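Local structure of thioredoxin domain-containing protein (Silicibacter pomeroyi, 3EYT) at residues C[68-73]-C[108-113]; C[129-134]-C[148-153]. The protein is of unknown function but has a thioredoxin-like fold of the AhpC/TSA family and probably acts as an oxidoreductase, perhaps with an antioxidant role. All coordinates share one frame; numbering follows the deposited sequence.

How the interactions relate
Read from the N terminus, residues 68-73 come first: the end of strand 63-69 and the turn after it. Interaction 1 joins them to helix 108-112 and closes a loop that holds helix 80-89 and strand 96-99. The chain then runs through strand 120-124 into strand 129-135. Interaction 2 joins that strand to residues 148-153, on the last part of helix 140-151 and just beyond. The two loops follow in series and neither nests in nor crosses the other. The centres of the two contacts lie about 21 Å apart, and both reach the same mixed sheet. The contacts also touch: the carbonyl O of Y113 packs on CE1 of H133 at 3.3 Å.

Interaction 1: residues C[68-73]-C[108-113]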
# COMPACT_ATOMS: atom_id res chain seq x y z
N LEU C 68 0.11 7.40 16.90
CA LEU C 68 -0.21 8.10 15.67
C LEU C 68 0.78 7.62 14.59
O LEU C 68 1.98 7.87 14.69
CB LEU C 68 -0.14 9.61 15.89
CG LEU C 68 -0.40 10.46 14.65
CD1 LEU C 68 -1.88 10.37 14.28
CD2 LEU C 68 0.02 11.93 14.84
N HIS C 69 0.27 6.88 13.60
CA HIS C 69 1.16 6.36 12.53
C HIS C 69 1.33 7.45 11.45
O HIS C 69 0.40 7.74 10.66
CB HIS C 69 0.62 5.05 11.94
CG HIS C 69 1.65 4.26 11.18
ND1 HIS C 69 1.39 3.66 9.97
CD2 HIS C 69 2.94 3.97 11.47
CE1 HIS C 69 2.47 3.03 9.54
NE2 HIS C 69 3.42 3.20 10.44
N THR C 70 2.50 8.08 11.48
CA THR C 70 2.75 9.29 10.66
C THR C 70 3.75 8.86 9.59
O THR C 70 4.98 8.99 9.75
CB THR C 70 3.33 10.40 11.54
OG1 THR C 70 4.49 9.90 12.25
CG2 THR C 70 2.31 10.90 12.57
N VAL C 71 3.25 8.31 8.48
CA VAL C 71 4.15 7.78 7.49
C VAL C 71 4.53 8.95 6.56
O VAL C 71 3.65 9.49 5.87
CB VAL C 71 3.46 6.64 6.67
CG1 VAL C 71 4.41 6.11 5.57
CG2 VAL C 71 3.02 5.51 7.60
N PHE C 72 5.80 9.31 6.52
CA PHE C 72 6.22 10.45 5.70
C PHE C 72 7.22 10.01 4.64
O PHE C 72 7.76 10.84 3.92
CB PHE C 72 6.75 11.60 6.58
CG PHE C 72 7.99 11.25 7.36
CD1 PHE C 72 9.26 11.39 6.77
CD2 PHE C 72 7.90 10.78 8.66
CE1 PHE C 72 10.42 11.09 7.50
CE2 PHE C 72 9.05 10.46 9.40
CZ PHE C 72 10.31 10.61 8.82
N GLU C 73 7.44 8.70 4.54
CA GLU C 73 8.34 8.14 3.52
C GLU C 73 8.00 6.67 3.29
O GLU C 73 7.38 6.07 4.17
CB GLU C 73 9.77 8.25 4.00
CG GLU C 73 9.99 7.60 5.35
CD GLU C 73 11.38 7.83 5.88
OE1 GLU C 73 12.18 8.53 5.19
OE2 GLU C 73 11.68 7.32 6.98
N ARG C 108 -0.99 14.92 7.59
CA ARG C 108 -1.58 16.21 8.00
C ARG C 108 -1.35 16.55 9.47
O ARG C 108 -1.02 17.71 9.80
CB ARG C 108 -3.09 16.28 7.67
CG ARG C 108 -3.36 16.14 6.17
CD ARG C 108 -4.74 16.58 5.78
NE ARG C 108 -5.02 17.94 6.20
CZ ARG C 108 -4.87 19.02 5.43
NH1 ARG C 108 -4.44 18.91 4.17
NH2 ARG C 108 -5.16 20.21 5.92
N THR C 109 -1.56 15.58 10.36
CA THR C 109 -1.40 15.85 11.80
C THR C 109 0.07 16.09 12.14
O THR C 109 0.44 17.02 12.91
CB THR C 109 -1.97 14.70 12.65
OG1 THR C 109 -3.27 14.38 12.16
CG2 THR C 109 -2.03 15.05 14.14
N MSE C 110 0.93 15.26 11.55
CA MSE C 110 2.36 15.47 11.71
C MSE C 110 2.80 16.89 11.32
O MSE C 110 3.56 17.51 12.08
CB MSE C 110 3.14 14.47 10.83
CG MSE C 110 4.63 14.47 11.18
SE MSE C 110 5.68 13.27 10.05
CE MSE C 110 7.42 13.68 10.85
N ALA C 111 2.35 17.39 10.17
CA ALA C 111 2.65 18.76 9.74
C ALA C 111 2.04 19.78 10.67
O ALA C 111 2.70 20.74 11.03
CB ALA C 111 2.20 19.00 8.28
N ALA C 112 0.77 19.59 11.07
CA ALA C 112 0.11 20.52 11.99
C ALA C 112 0.89 20.68 13.30
O ALA C 112 0.94 21.77 13.86
CB ALA C 112 -1.34 20.04 12.32
N TYR C 113 1.54 19.60 13.74
CA TYR C 113 2.29 19.63 14.98
C TYR C 113 3.74 20.07 14.82
O TYR C 113 4.46 20.18 15.82
CB TYR C 113 2.21 18.28 15.72
CG TYR C 113 0.96 18.14 16.57
CD1 TYR C 113 -0.27 17.79 15.99
CD2 TYR C 113 1.00 18.40 17.93
CE1 TYR C 113 -1.43 17.71 16.75
CE2 TYR C 113 -0.14 18.29 18.71
CZ TYR C 113 -1.35 17.95 18.12
OH TYR C 113 -2.49 17.87 18.89
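The selenium of M110, a selenomethionine, lies 3.6 Å from CD2 of F72. It approaches the ring obliquely, 4.6 Å from the centroid and 54° off the normal, in a Met-aromatic contact. The methyl CE of M110 lies near CD2 and CE2 of the same ring. T70 adds the next contact. Its CB sits 4.0 Å from SE of M110, and its CG2 packs on CB of the same residue. Further back, CD2 of L68 meets CG2 of T109 at 3.8 Å.

No hydrogen bond joins the two segments; the contact is apolar and mostly buried. M110 reaches across because CG is anti to the backbone N (chi1 -168°) and the chain beyond is fully extended. F72 puts CG between its own N and carbonyl carbon (chi1 64°), which brings the ring beside the selenium. With an alanine in place of F72 the ring is gone, and SE and CE of M110 would probably lose their aromatic neighbour and face a gap.

D99 accepts bonds from the backbone N of T109 and of M110 at the helix start. OG1 of T109 is hydrogen-bonded to the backbone N of Q10. OE1 of Q37 accepts a hydrogen bond from the backbone N of F72. In this thioredoxin-like fold, the contact packs short helix 108-112 against the end of central strand 63-69 and the loop that follows. Strands 30-36 and 96-99 flank that strand.

Interaction 2: residues C[129-134]-C[148-153]; sequences DLRAHH and ATLLGE
NH1 of R131 is gripped by two carboxylates. E153 takes it through OE1 at 3.0 Å, and D125 forms a second salt bridge to it. The other terminal nitrogen, NH2 of R131, bonds OE2 of E153 at 2.9 Å with an N-H...O angle of 159°. The guanidinium therefore meets E153 end-on, one nitrogen to each oxygen. The two planes are 28° apart, so the groups are nearly coplanar. OE1 uses its syn lone pair; OE2 is met on the syn side but 25° out of the carboxylate plane. A weak third bond runs from NH1 of R131 to OE2 of E153 at 3.3 Å.

L150 covers one face of the same guanidinium. Its CD2 lies 3.4 Å above the plane, set off from its centre, and 3.5 Å from NH1 of R131. CD1 of L150 also reaches CB of R131.

R131 belongs to a classic beta bulge: it and A132 both face L123 on antiparallel strand 120-124. In this thioredoxin-like fold, helix 140-151 packs on the sheet here, and L150 also touches L123 and V30. The arginine chain bends at chi2 and chi3 to pass L150, while E153 extends to meet it. The two acidic partners probably stabilise the charge of R131. NZ of K126 hydrogen-bonds the carbonyl O atoms of L151 and E153, which probably steadies the backbone there.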
# COMPACT_ATOMS: atom_id res chain seq x y z
N ASP C 129 -4.24 21.68 25.77
CA ASP C 129 -3.04 22.37 25.28
C ASP C 129 -1.83 21.47 25.19
O ASP C 129 -1.58 20.64 26.08
CB ASP C 129 -2.70 23.58 26.17
CG ASP C 129 -3.74 24.70 26.07
OD1 ASP C 129 -4.37 24.88 25.00
OD2 ASP C 129 -3.92 25.39 27.09
N LEU C 130 -1.05 21.65 24.12
CA LEU C 130 0.24 20.99 23.99
C LEU C 130 1.24 21.55 25.01
O LEU C 130 1.43 22.76 25.09
CB LEU C 130 0.78 21.14 22.57
CG LEU C 130 2.10 20.43 22.29
CD1 LEU C 130 1.94 18.91 22.34
CD2 LEU C 130 2.61 20.85 20.93
N ARG C 131 1.89 20.66 25.76
CA ARG C 131 2.76 21.07 26.84
C ARG C 131 4.17 20.49 26.74
O ARG C 131 5.09 21.01 27.35
CB ARG C 131 2.13 20.68 28.19
CG ARG C 131 0.81 21.36 28.45
CD ARG C 131 1.00 22.84 28.81
NE ARG C 131 1.68 22.97 30.10
CZ ARG C 131 1.06 22.88 31.28
NH1 ARG C 131 -0.25 22.68 31.34
NH2 ARG C 131 1.75 23.01 32.40
N ALA C 132 4.33 19.39 26.01
CA ALA C 132 5.67 18.90 25.72
C ALA C 132 5.66 18.23 24.37
O ALA C 132 4.64 17.70 23.94
CB ALA C 132 6.19 17.94 26.79
N HIS C 133 6.82 18.23 23.73
CA HIS C 133 6.96 17.69 22.38
C HIS C 133 8.40 17.21 22.27
O HIS C 133 9.32 18.02 22.09
CB HIS C 133 6.61 18.78 21.37
CG HIS C 133 6.71 18.33 19.93
ND1 HIS C 133 6.31 19.14 18.89
CD2 HIS C 133 7.15 17.18 19.37
CE1 HIS C 133 6.51 18.51 17.74
NE2 HIS C 133 7.02 17.32 18.00
N HIS C 134 8.60 15.90 22.41
CA HIS C 134 9.93 15.29 22.44
C HIS C 134 10.20 14.54 21.17
O HIS C 134 9.37 13.75 20.75
CB HIS C 134 10.05 14.31 23.59
CG HIS C 134 9.82 14.93 24.94
ND1 HIS C 134 10.69 15.84 25.50
CD2 HIS C 134 8.82 14.77 25.83
CE1 HIS C 134 10.23 16.21 26.68
NE2 HIS C 134 9.11 15.56 26.92
N ALA C 148 3.11 13.76 35.82
CA ALA C 148 2.62 14.10 37.17
C ALA C 148 2.25 15.57 37.31
O ALA C 148 1.26 15.90 37.93
CB ALA C 148 3.66 13.73 38.22
N THR C 149 3.06 16.46 36.75
CA THR C 149 2.78 17.89 36.82
C THR C 149 1.43 18.21 36.19
O THR C 149 0.61 18.96 36.76
CB THR C 149 3.91 18.70 36.13
OG1 THR C 149 5.15 18.42 36.78
CG2 THR C 149 3.62 20.24 36.17
N LEU C 150 1.19 17.62 35.02
CA LEU C 150 -0.06 17.78 34.28
C LEU C 150 -1.24 17.14 35.02
O LEU C 150 -2.35 17.73 35.08
CB LEU C 150 0.09 17.20 32.86
CG LEU C 150 1.11 17.89 31.96
CD1 LEU C 150 1.02 17.37 30.51
CD2 LEU C 150 0.88 19.39 31.99
N LEU C 151 -1.02 15.96 35.60
CA LEU C 151 -2.03 15.32 36.44
C LEU C 151 -2.32 16.12 37.71
O LEU C 151 -3.44 16.07 38.23
CB LEU C 151 -1.62 13.89 36.83
CG LEU C 151 -1.64 12.85 35.72
CD1 LEU C 151 -1.15 11.52 36.28
CD2 LEU C 151 -3.05 12.71 35.13
N GLY C 152 -1.33 16.88 38.17
CA GLY C 152 -1.47 17.73 39.37
C GLY C 152 -2.37 18.95 39.17
O GLY C 152 -2.83 19.55 40.14
N GLU C 153 -2.60 19.32 37.91
CA GLU C 153 -3.38 20.50 37.56
C GLU C 153 -4.88 20.25 37.69
O GLU C 153 -5.36 19.13 37.51
CB GLU C 153 -3.03 20.97 36.15
CG GLU C 153 -1.60 21.48 36.03
CD GLU C 153 -1.22 22.02 34.64
OE1 GLU C 153 -1.90 21.72 33.61
OE2 GLU C 153 -0.21 22.76 34.59